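Local coordinates for pyridoxamine 5'-phosphate oxidase-related, FMN-binding protein (Paracoccus denitrificans, PDB 6VNA) that probably acts as a noncanonical heme oxygenase that degrades c-type heme, built on the split-barrel fold of the FMN-binding pyridoxamine 5'-phosphate oxidase family, at residues A15-L20 with A91-L96; R25-G30 with A74-A79; P54-A59 with W131-V136. All coordinates share one frame; numbering follows the deposited sequence.

Interaction 1 of 3, residues A15-L20 with A91-L96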
loop_
_atom_site.group_PDB
_atom_site.type_symbol
_atom_site.label_atom_id
_atom_site.label_comp_id
_atom_site.label_asym_id
_atom_site.label_seq_id
_atom_site.Cartn_x
_atom_site.Cartn_y
_atom_site.Cartn_z
ATOM N N ALA A 15 -1.224 -21.063 3.433
ATOM C CA ALA A 15 -1.451 -21.372 1.994
ATOM C C ALA A 15 -2.190 -20.196 1.313
ATOM O O ALA A 15 -1.840 -19.815 0.159
ATOM C CB ALA A 15 -2.212 -22.672 1.886
ATOM N N LEU A 16 -3.166 -19.591 1.997
ATOM C CA LEU A 16 -3.846 -18.398 1.437
ATOM C C LEU A 16 -2.800 -17.306 1.159
ATOM O O LEU A 16 -2.784 -16.780 0.013
ATOM C CB LEU A 16 -4.936 -17.915 2.394
ATOM C CG LEU A 16 -5.784 -16.802 1.793
ATOM C CD1 LEU A 16 -6.223 -17.170 0.375
ATOM C CD2 LEU A 16 -6.970 -16.472 2.689
ATOM N N ALA A 17 -1.920 -17.028 2.138
ATOM C CA ALA A 17 -0.836 -16.011 2.052
ATOM C C ALA A 17 0.068 -16.309 0.862
ATOM O O ALA A 17 0.398 -15.370 0.124
ATOM C CB ALA A 17 -0.023 -15.976 3.319
ATOM N N ARG A 18 0.479 -17.567 0.710
ATOM C CA ARG A 18 1.368 -18.000 -0.400
ATOM C C ARG A 18 0.629 -17.894 -1.735
ATOM O O ARG A 18 1.301 -17.563 -2.755
ATOM C CB ARG A 18 1.845 -19.434 -0.166
ATOM C CG ARG A 18 2.681 -19.596 1.093
ATOM C CD ARG A 18 3.485 -20.882 1.080
ATOM N NE ARG A 18 4.217 -21.035 2.334
ATOM C CZ ARG A 18 3.789 -21.697 3.406
ATOM N NH1 ARG A 18 2.608 -22.298 3.405
ATOM N NH2 ARG A 18 4.555 -21.753 4.482
ATOM N N GLN A 19 -0.685 -18.188 -1.739
ATOM C CA GLN A 19 -1.519 -18.194 -2.973
ATOM C C GLN A 19 -1.697 -16.747 -3.456
ATOM O O GLN A 19 -1.617 -16.527 -4.702
ATOM C CB GLN A 19 -2.870 -18.892 -2.741
ATOM C CG GLN A 19 -2.790 -20.416 -2.736
ATOM C CD GLN A 19 -4.005 -21.138 -2.181
ATOM O OE1 GLN A 19 -4.698 -20.678 -1.283
ATOM N NE2 GLN A 19 -4.266 -22.319 -2.711
ATOM N N LEU A 20 -1.937 -15.812 -2.526
ATOM C CA LEU A 20 -2.017 -14.356 -2.814
ATOM C C LEU A 20 -0.714 -13.884 -3.464
ATOM O O LEU A 20 -0.780 -13.153 -4.500
ATOM C CB LEU A 20 -2.308 -13.569 -1.529
ATOM C CG LEU A 20 -3.746 -13.681 -1.027
ATOM C CD1 LEU A 20 -3.970 -12.884 0.242
ATOM C CD2 LEU A 20 -4.720 -13.225 -2.106
ATOM N N ALA A 91 -9.659 -10.928 0.325
ATOM C CA ALA A 91 -8.488 -11.434 1.071
ATOM C C ALA A 91 -7.316 -10.499 0.765
ATOM O O ALA A 91 -7.181 -10.048 -0.417
ATOM C CB ALA A 91 -8.185 -12.866 0.697
ATOM N N ARG A 92 -6.478 -10.229 1.759
ATOM C CA ARG A 92 -5.354 -9.276 1.592
ATOM C C ARG A 92 -4.273 -9.508 2.635
ATOM O O ARG A 92 -4.575 -9.797 3.822
ATOM C CB ARG A 92 -5.864 -7.846 1.715
ATOM C CG ARG A 92 -6.563 -7.594 3.037
ATOM C CD ARG A 92 -7.767 -6.737 2.750
ATOM N NE ARG A 92 -8.352 -6.161 3.946
ATOM C CZ ARG A 92 -9.592 -6.331 4.357
ATOM N NH1 ARG A 92 -10.441 -7.120 3.707
ATOM N NH2 ARG A 92 -9.968 -5.713 5.458
ATOM N N LEU A 93 -3.042 -9.367 2.183
ATOM C CA LEU A 93 -1.829 -9.674 2.972
ATOM C C LEU A 93 -1.017 -8.382 3.102
ATOM O O LEU A 93 -0.772 -7.739 2.035
ATOM C CB LEU A 93 -1.058 -10.762 2.218
ATOM C CG LEU A 93 0.290 -11.093 2.839
ATOM C CD1 LEU A 93 0.086 -11.671 4.233
ATOM C CD2 LEU A 93 1.079 -12.036 1.933
ATOM N N SER A 94 -0.694 -7.988 4.339
ATOM C CA SER A 94 0.219 -6.861 4.681
ATOM C C SER A 94 1.583 -7.453 4.986
ATOM O O SER A 94 1.661 -8.272 5.911
ATOM C CB SER A 94 -0.222 -6.074 5.881
ATOM O OG SER A 94 -1.408 -5.357 5.618
ATOM N N ILE A 95 2.615 -7.024 4.276
ATOM C CA ILE A 95 4.006 -7.442 4.590
ATOM C C ILE A 95 4.800 -6.228 5.068
ATOM O O ILE A 95 4.626 -5.165 4.488
ATOM C CB ILE A 95 4.626 -8.107 3.360
ATOM C CG1 ILE A 95 3.869 -9.394 3.049
ATOM C CG2 ILE A 95 6.116 -8.337 3.556
ATOM C CD1 ILE A 95 4.348 -10.073 1.803
ATOM N N LEU A 96 5.591 -6.422 6.124
ATOM C CA LEU A 96 6.685 -5.524 6.575
ATOM C C LEU A 96 7.991 -6.151 6.081
ATOM O O LEU A 96 8.204 -7.327 6.357
ATOM C CB LEU A 96 6.680 -5.403 8.103
ATOM C CG LEU A 96 5.440 -4.802 8.774
ATOM C CD1 LEU A 96 5.632 -4.717 10.282
ATOM C CD2 LEU A 96 5.094 -3.428 8.235
#
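Leu20 of the helical segment 15-20 reaches the strand segment 91-96 with one methyl. Its CD1 lies 4.0 Å from the backbone N of Arg92 and 4.1 Å from CB of Leu93. The same methyl is 4.2 Å from CB of Ala91. Chi1 of -74° swings CG of Leu20 beside its backbone N, and the extended chi2 carries CD1 on to the strand.

The other carbon-to-carbon contacts are slightly longer. Leu16 CD2 meets Ala91 CB at 4.3 Å. One turn of helix away from Leu20, Ala17 CB is 4.3 Å from Leu93 CD2. That leucine methyl also rests 3.9 Å from the Ala17 carbonyl O. Leu150 of strand 148-151 touches both Ala17 and Leu93, and Leu140 touches Leu20.

No hydrogen bond joins the two segments. Their axes run 8.6 Å apart and nearly perpendicular, at 86°. CB of Arg92 points away from the helix, and its NH1 is bonded to the carbonyls of Met88 and His90.

The 15-20 turns of the helix therefore rest on 91-96 through van der Waals contacts of methyls with side chains and backbone. This part of the interface has no directional bond to fix its register.

Interaction 2 of 3, residues R25-G30 with A74-A79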
loop_
_atom_site.group_PDB
_atom_site.type_symbol
_atom_site.label_atom_id
_atom_site.label_comp_id
_atom_site.label_asym_id
_atom_site.label_seq_id
_atom_site.Cartn_x
_atom_site.Cartn_y
_atom_site.Cartn_z
ATOM N N ARG A 25 0.121 -9.427 -9.239
ATOM C CA ARG A 25 0.733 -8.681 -10.377
ATOM C C ARG A 25 0.984 -7.208 -9.976
ATOM O O ARG A 25 1.851 -6.582 -10.567
ATOM C CB ARG A 25 -0.167 -8.840 -11.612
ATOM C CG ARG A 25 -0.341 -10.282 -12.077
ATOM C CD ARG A 25 0.985 -10.931 -12.465
ATOM N NE ARG A 25 0.915 -12.316 -12.929
ATOM C CZ ARG A 25 0.948 -13.393 -12.155
ATOM N NH1 ARG A 25 1.020 -13.280 -10.838
ATOM N NH2 ARG A 25 0.892 -14.597 -12.704
ATOM N N HIS A 26 0.258 -6.674 -8.994
ATOM C CA HIS A 26 0.371 -5.277 -8.512
ATOM C C HIS A 26 0.265 -5.270 -7.001
ATOM O O HIS A 26 -0.182 -6.287 -6.456
ATOM C CB HIS A 26 -0.709 -4.380 -9.129
ATOM C CG HIS A 26 -0.710 -4.438 -10.612
ATOM N ND1 HIS A 26 0.255 -3.806 -11.365
ATOM C CD2 HIS A 26 -1.535 -5.069 -11.485
ATOM C CE1 HIS A 26 0.033 -4.044 -12.646
ATOM N NE2 HIS A 26 -1.067 -4.812 -12.747
ATOM N N ALA A 27 0.636 -4.146 -6.371
ATOM C CA ALA A 27 0.499 -3.958 -4.918
ATOM C C ALA A 27 0.446 -2.473 -4.557
ATOM O O ALA A 27 0.792 -1.615 -5.414
ATOM C CB ALA A 27 1.656 -4.623 -4.219
ATOM N N SER A 28 0.063 -2.199 -3.312
ATOM C CA SER A 28 0.308 -0.901 -2.652
ATOM C C SER A 28 1.659 -0.990 -1.937
ATOM O O SER A 28 1.807 -1.878 -1.082
ATOM C CB SER A 28 -0.796 -0.554 -1.698
ATOM O OG SER A 28 -2.027 -0.483 -2.365
ATOM N N LEU A 29 2.611 -0.129 -2.277
ATOM C CA LEU A 29 3.941 -0.104 -1.598
ATOM C C LEU A 29 3.967 1.078 -0.625
ATOM O O LEU A 29 3.576 2.211 -1.020
ATOM C CB LEU A 29 5.045 0.000 -2.645
ATOM C CG LEU A 29 6.440 0.336 -2.115
ATOM C CD1 LEU A 29 7.086 -0.866 -1.426
ATOM C CD2 LEU A 29 7.311 0.828 -3.254
ATOM N N GLY A 30 4.307 0.794 0.621
ATOM C CA GLY A 30 4.636 1.816 1.625
ATOM C C GLY A 30 6.131 2.108 1.666
ATOM O O GLY A 30 6.948 1.149 1.834
ATOM N N ALA A 74 10.147 -0.979 3.925
ATOM C CA ALA A 74 9.102 -1.098 2.879
ATOM C C ALA A 74 7.941 -1.931 3.405
ATOM O O ALA A 74 8.202 -3.002 3.981
ATOM C CB ALA A 74 9.676 -1.713 1.621
ATOM N N GLY A 75 6.722 -1.414 3.239
ATOM C CA GLY A 75 5.451 -2.150 3.405
ATOM C C GLY A 75 4.835 -2.545 2.072
ATOM O O GLY A 75 4.979 -1.788 1.078
ATOM N N LEU A 76 4.197 -3.709 2.018
ATOM C CA LEU A 76 3.354 -4.123 0.855
ATOM C C LEU A 76 1.983 -4.539 1.378
ATOM O O LEU A 76 1.950 -5.282 2.403
ATOM C CB LEU A 76 3.973 -5.308 0.113
ATOM C CG LEU A 76 5.309 -5.075 -0.564
ATOM C CD1 LEU A 76 5.934 -6.403 -0.976
ATOM C CD2 LEU A 76 5.150 -4.171 -1.765
ATOM N N LEU A 77 0.924 -4.053 0.718
ATOM C CA LEU A 77 -0.436 -4.644 0.717
ATOM C C LEU A 77 -0.658 -5.397 -0.598
ATOM O O LEU A 77 -0.510 -4.802 -1.690
ATOM C CB LEU A 77 -1.498 -3.551 0.844
ATOM C CG LEU A 77 -2.925 -4.073 1.025
ATOM C CD1 LEU A 77 -2.986 -5.096 2.163
ATOM C CD2 LEU A 77 -3.884 -2.922 1.307
ATOM N N ILE A 78 -1.037 -6.658 -0.497
ATOM C CA ILE A 78 -1.329 -7.531 -1.671
ATOM C C ILE A 78 -2.766 -8.032 -1.515
ATOM O O ILE A 78 -3.079 -8.686 -0.525
ATOM C CB ILE A 78 -0.266 -8.639 -1.741
ATOM C CG1 ILE A 78 1.122 -8.015 -1.880
ATOM C CG2 ILE A 78 -0.566 -9.635 -2.847
ATOM C CD1 ILE A 78 2.245 -8.961 -1.575
ATOM N N ALA A 79 -3.643 -7.637 -2.415
ATOM C CA ALA A 79 -5.061 -8.040 -2.421
ATOM C C ALA A 79 -5.274 -8.938 -3.634
ATOM O O ALA A 79 -4.409 -8.965 -4.524
ATOM C CB ALA A 79 -5.959 -6.823 -2.426
#
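Ser28 pairs with Leu77, and Gly30 with Gly75, as hydrogen-bonded pairs of two antiparallel strands whose axes lie 4.4 Å apart at 160°. Leu29 and Leu76 form the non-hydrogen-bonded pair between them. Ser28 N gives a bond to Leu77 O, and Leu77 N returns one to Ser28 O at 3.0 Å. Both donors lie in the plane of the carbonyl they meet. The glycine pair is less regular. Gly30 N reaches Gly75 O at 2.7 Å, but from 39° above the carbonyl plane. Gly75 N bonds Gly30 O in return. With no side chain on either glycine, the backbones come close, CA to CA 4.4 Å.

On one face, Leu29 and Leu76 cross obliquely. Leu29 CD1 meets Leu76 CD2 at 3.8 Å and also touches Ala74 CB. With CG anti to the backbone N (chi1 167°), the Leu29 side chain leans across to the partner strand, and its CD1 lies 3.4 Å from Gly75 O. Farther along, Ala27 CB sits 3.3 Å from Leu77 O and touches Ile78 CG1 and Leu76 CD2 more loosely. Ile44, Leu46 and Ile133 of other strands pack against this face.

On the other face, Ser28 CB lies 4.0 Å from Leu77 CB. The hydroxyl of Ser28 is bonded to that of Ser28 in the second subunit. Leu77 of that subunit packs on Ser28 as well.

The pair thus has two chemically different sides. Leu29, Leu76, Ala27, Ala74 and Ile78 lie on the face packed by Ile44, Leu46 and Ile133, while Ser28 and Leu77 meet the second subunit. The four backbone bonds join the two strands that carry both faces.

Interaction 3 of 3, residues P54-A59 with W131-V136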
loop_
_atom_site.group_PDB
_atom_site.type_symbol
_atom_site.label_atom_id
_atom_site.label_comp_id
_atom_site.label_asym_id
_atom_site.label_seq_id
_atom_site.Cartn_x
_atom_site.Cartn_y
_atom_site.Cartn_z
ATOM N N PRO A 54 8.762 -11.402 -2.626
ATOM C CA PRO A 54 8.185 -10.280 -3.361
ATOM C C PRO A 54 9.246 -9.535 -4.175
ATOM O O PRO A 54 10.343 -9.341 -3.703
ATOM C CB PRO A 54 7.633 -9.353 -2.279
ATOM C CG PRO A 54 7.362 -10.281 -1.111
ATOM C CD PRO A 54 8.394 -11.398 -1.211
ATOM N N LEU A 55 8.910 -9.174 -5.401
ATOM C CA LEU A 55 9.847 -8.538 -6.353
ATOM C C LEU A 55 9.101 -7.389 -7.005
ATOM O O LEU A 55 8.087 -7.664 -7.634
ATOM C CB LEU A 55 10.268 -9.579 -7.391
ATOM C CG LEU A 55 11.200 -9.097 -8.501
ATOM C CD1 LEU A 55 12.578 -8.759 -7.945
ATOM C CD2 LEU A 55 11.303 -10.159 -9.594
ATOM N N ALA A 56 9.584 -6.166 -6.821
ATOM C CA ALA A 56 8.929 -4.924 -7.277
ATOM C C ALA A 56 9.684 -4.451 -8.514
ATOM O O ALA A 56 10.874 -4.765 -8.630
ATOM C CB ALA A 56 8.942 -3.918 -6.147
ATOM N N LEU A 57 9.009 -3.775 -9.433
ATOM C CA LEU A 57 9.656 -3.117 -10.595
ATOM C C LEU A 57 9.322 -1.619 -10.507
ATOM O O LEU A 57 8.141 -1.252 -10.708
ATOM C CB LEU A 57 9.137 -3.782 -11.871
ATOM C CG LEU A 57 9.672 -3.243 -13.198
ATOM C CD1 LEU A 57 11.179 -3.344 -13.275
ATOM C CD2 LEU A 57 9.052 -3.986 -14.373
ATOM N N LEU A 58 10.311 -0.787 -10.163
ATOM C CA LEU A 58 10.116 0.666 -9.915
ATOM C C LEU A 58 10.894 1.465 -10.953
ATOM O O LEU A 58 11.961 1.001 -11.364
ATOM C CB LEU A 58 10.594 1.007 -8.501
ATOM C CG LEU A 58 10.003 0.166 -7.370
ATOM C CD1 LEU A 58 10.449 0.681 -6.022
ATOM C CD2 LEU A 58 8.491 0.140 -7.421
ATOM N N ALA A 59 10.338 2.608 -11.369
ATOM C CA ALA A 59 11.049 3.716 -12.053
ATOM C C ALA A 59 12.121 4.238 -11.088
ATOM O O ALA A 59 11.765 4.715 -9.988
ATOM C CB ALA A 59 10.082 4.797 -12.456
ATOM N N TRP A 131 13.611 -4.541 -7.413
ATOM C CA TRP A 131 13.864 -4.590 -5.947
ATOM C C TRP A 131 13.225 -5.848 -5.341
ATOM O O TRP A 131 12.000 -6.017 -5.520
ATOM C CB TRP A 131 13.247 -3.366 -5.274
ATOM C CG TRP A 131 13.839 -2.051 -5.659
ATOM C CD1 TRP A 131 13.622 -1.317 -6.790
ATOM C CD2 TRP A 131 14.705 -1.267 -4.831
ATOM N NE1 TRP A 131 14.329 -0.141 -6.734
ATOM C CE2 TRP A 131 15.002 -0.085 -5.545
ATOM C CE3 TRP A 131 15.267 -1.472 -3.566
ATOM C CZ2 TRP A 131 15.837 0.898 -5.027
ATOM C CZ3 TRP A 131 16.100 -0.501 -3.057
ATOM C CH2 TRP A 131 16.370 0.667 -3.776
ATOM N N ARG A 132 13.993 -6.653 -4.601
ATOM C CA ARG A 132 13.453 -7.720 -3.727
ATOM C C ARG A 132 13.000 -7.068 -2.426
ATOM O O ARG A 132 13.773 -6.288 -1.867
ATOM C CB ARG A 132 14.504 -8.791 -3.428
ATOM C CG ARG A 132 14.852 -9.658 -4.627
ATOM C CD ARG A 132 16.097 -10.489 -4.377
ATOM N NE ARG A 132 16.001 -11.298 -3.172
ATOM C CZ ARG A 132 15.507 -12.530 -3.109
ATOM N NH1 ARG A 132 15.023 -13.123 -4.188
ATOM N NH2 ARG A 132 15.480 -13.163 -1.952
ATOM N N ILE A 133 11.794 -7.367 -1.961
ATOM C CA ILE A 133 11.307 -6.865 -0.647
ATOM C C ILE A 133 11.264 -8.069 0.277
ATOM O O ILE A 133 10.291 -8.842 0.198
ATOM C CB ILE A 133 9.972 -6.110 -0.789
ATOM C CG1 ILE A 133 10.153 -4.911 -1.719
ATOM C CG2 ILE A 133 9.451 -5.667 0.568
ATOM C CD1 ILE A 133 8.887 -4.370 -2.268
ATOM N N GLU A 134 12.333 -8.241 1.060
ATOM C CA GLU A 134 12.561 -9.425 1.917
ATOM C C GLU A 134 11.677 -9.288 3.144
ATOM O O GLU A 134 11.774 -8.310 3.870
ATOM C CB GLU A 134 14.032 -9.551 2.293
ATOM C CG GLU A 134 14.929 -9.829 1.101
ATOM C CD GLU A 134 16.416 -9.711 1.399
ATOM O OE1 GLU A 134 16.755 -9.328 2.538
ATOM O OE2 GLU A 134 17.231 -9.995 0.485
ATOM N N PRO A 135 10.743 -10.231 3.373
ATOM C CA PRO A 135 9.817 -10.107 4.488
ATOM C C PRO A 135 10.470 -10.383 5.841
ATOM O O PRO A 135 11.269 -11.280 5.945
ATOM C CB PRO A 135 8.709 -11.134 4.181
ATOM C CG PRO A 135 9.359 -12.132 3.244
ATOM C CD PRO A 135 10.426 -11.367 2.491
ATOM N N VAL A 136 10.057 -9.590 6.821
ATOM C CA VAL A 136 10.303 -9.773 8.273
ATOM C C VAL A 136 9.032 -10.353 8.902
ATOM O O VAL A 136 9.150 -11.376 9.597
ATOM C CB VAL A 136 10.698 -8.424 8.915
ATOM C CG1 VAL A 136 10.788 -8.505 10.424
ATOM C CG2 VAL A 136 11.989 -7.882 8.330
#
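Ala56 and Trp131 exchange two backbone hydrogen bonds, the strongest polar link between these antiparallel strands. Ala56 N reaches Trp131 O at 2.7 Å, almost straight (177° at the hydrogen) and in the carbonyl plane. Trp131 N bonds Ala56 O at 3.0 Å, with the donor tilted from that carbonyl plane. A third bond runs from Ile133 N to Pro54 O, also 3.0 Å, but its donor stands well above the plane. Leu55 and Arg132 form the non-hydrogen-bonded pair between these bonds.

The charge of Arg132 is met outside the pair, by salt bridges to Asp49 and Asp51. Its CG touches Leu55 CD1 at 4.1 Å. The Leu55 methyl lies nearer still to Trp131 O.

On the other face, Ala56 CB meets Ile133 CD1 at 3.9 Å. The Pro54 ring packs against the strand, with CG and CD each close to the carbonyl O of Ile133. Its CD also touches CD of Pro135.

Farther along, Leu58 places a methyl over the five-membered ring of the Trp131 indole. CD1 of Leu58 stands over the ring face, 4.2 Å from the centroid, in a CH-pi contact. This methyl is nearest to Trp131 CD1, at 3.8 Å. Trp131 CG is anti to the carbonyl carbon (chi1 -65°), and chi2 of 79° presents the ring face to the leucine. Ala99 and Pro101 also touch Trp131.

Segments 54-59 and 131-136 thus share three backbone bonds, and the pairing continues at Leu58 with Arg129. The Leu58 methyl adds a contact with the indole. The paired arginine charge stays on the Leu55 side, apart from the apolar packing of Ala56 and Ile133.

How the interactions relate
All three contacts are largely buried and bear on one curled antiparallel sheet. Interactions 2 and 3 join strands within it and rest on backbone hydrogen bonds, with apolar side chains packed beside them. Interaction 1 lays a helix across one of its strands and relies on van der Waals contacts alone. The centre of interaction 2 lies about 4 Å from the centre of the chain, that of interaction 1 about 9 Å. The apolar sides of interactions 2 and 3 meet in a shared core, where Leu76 touches Pro54. Interaction 1 joins interaction 2 through backbone bonds between 91-96 and 74-79. Interactions 1 and 2 touch the second subunit; interaction 3 does not.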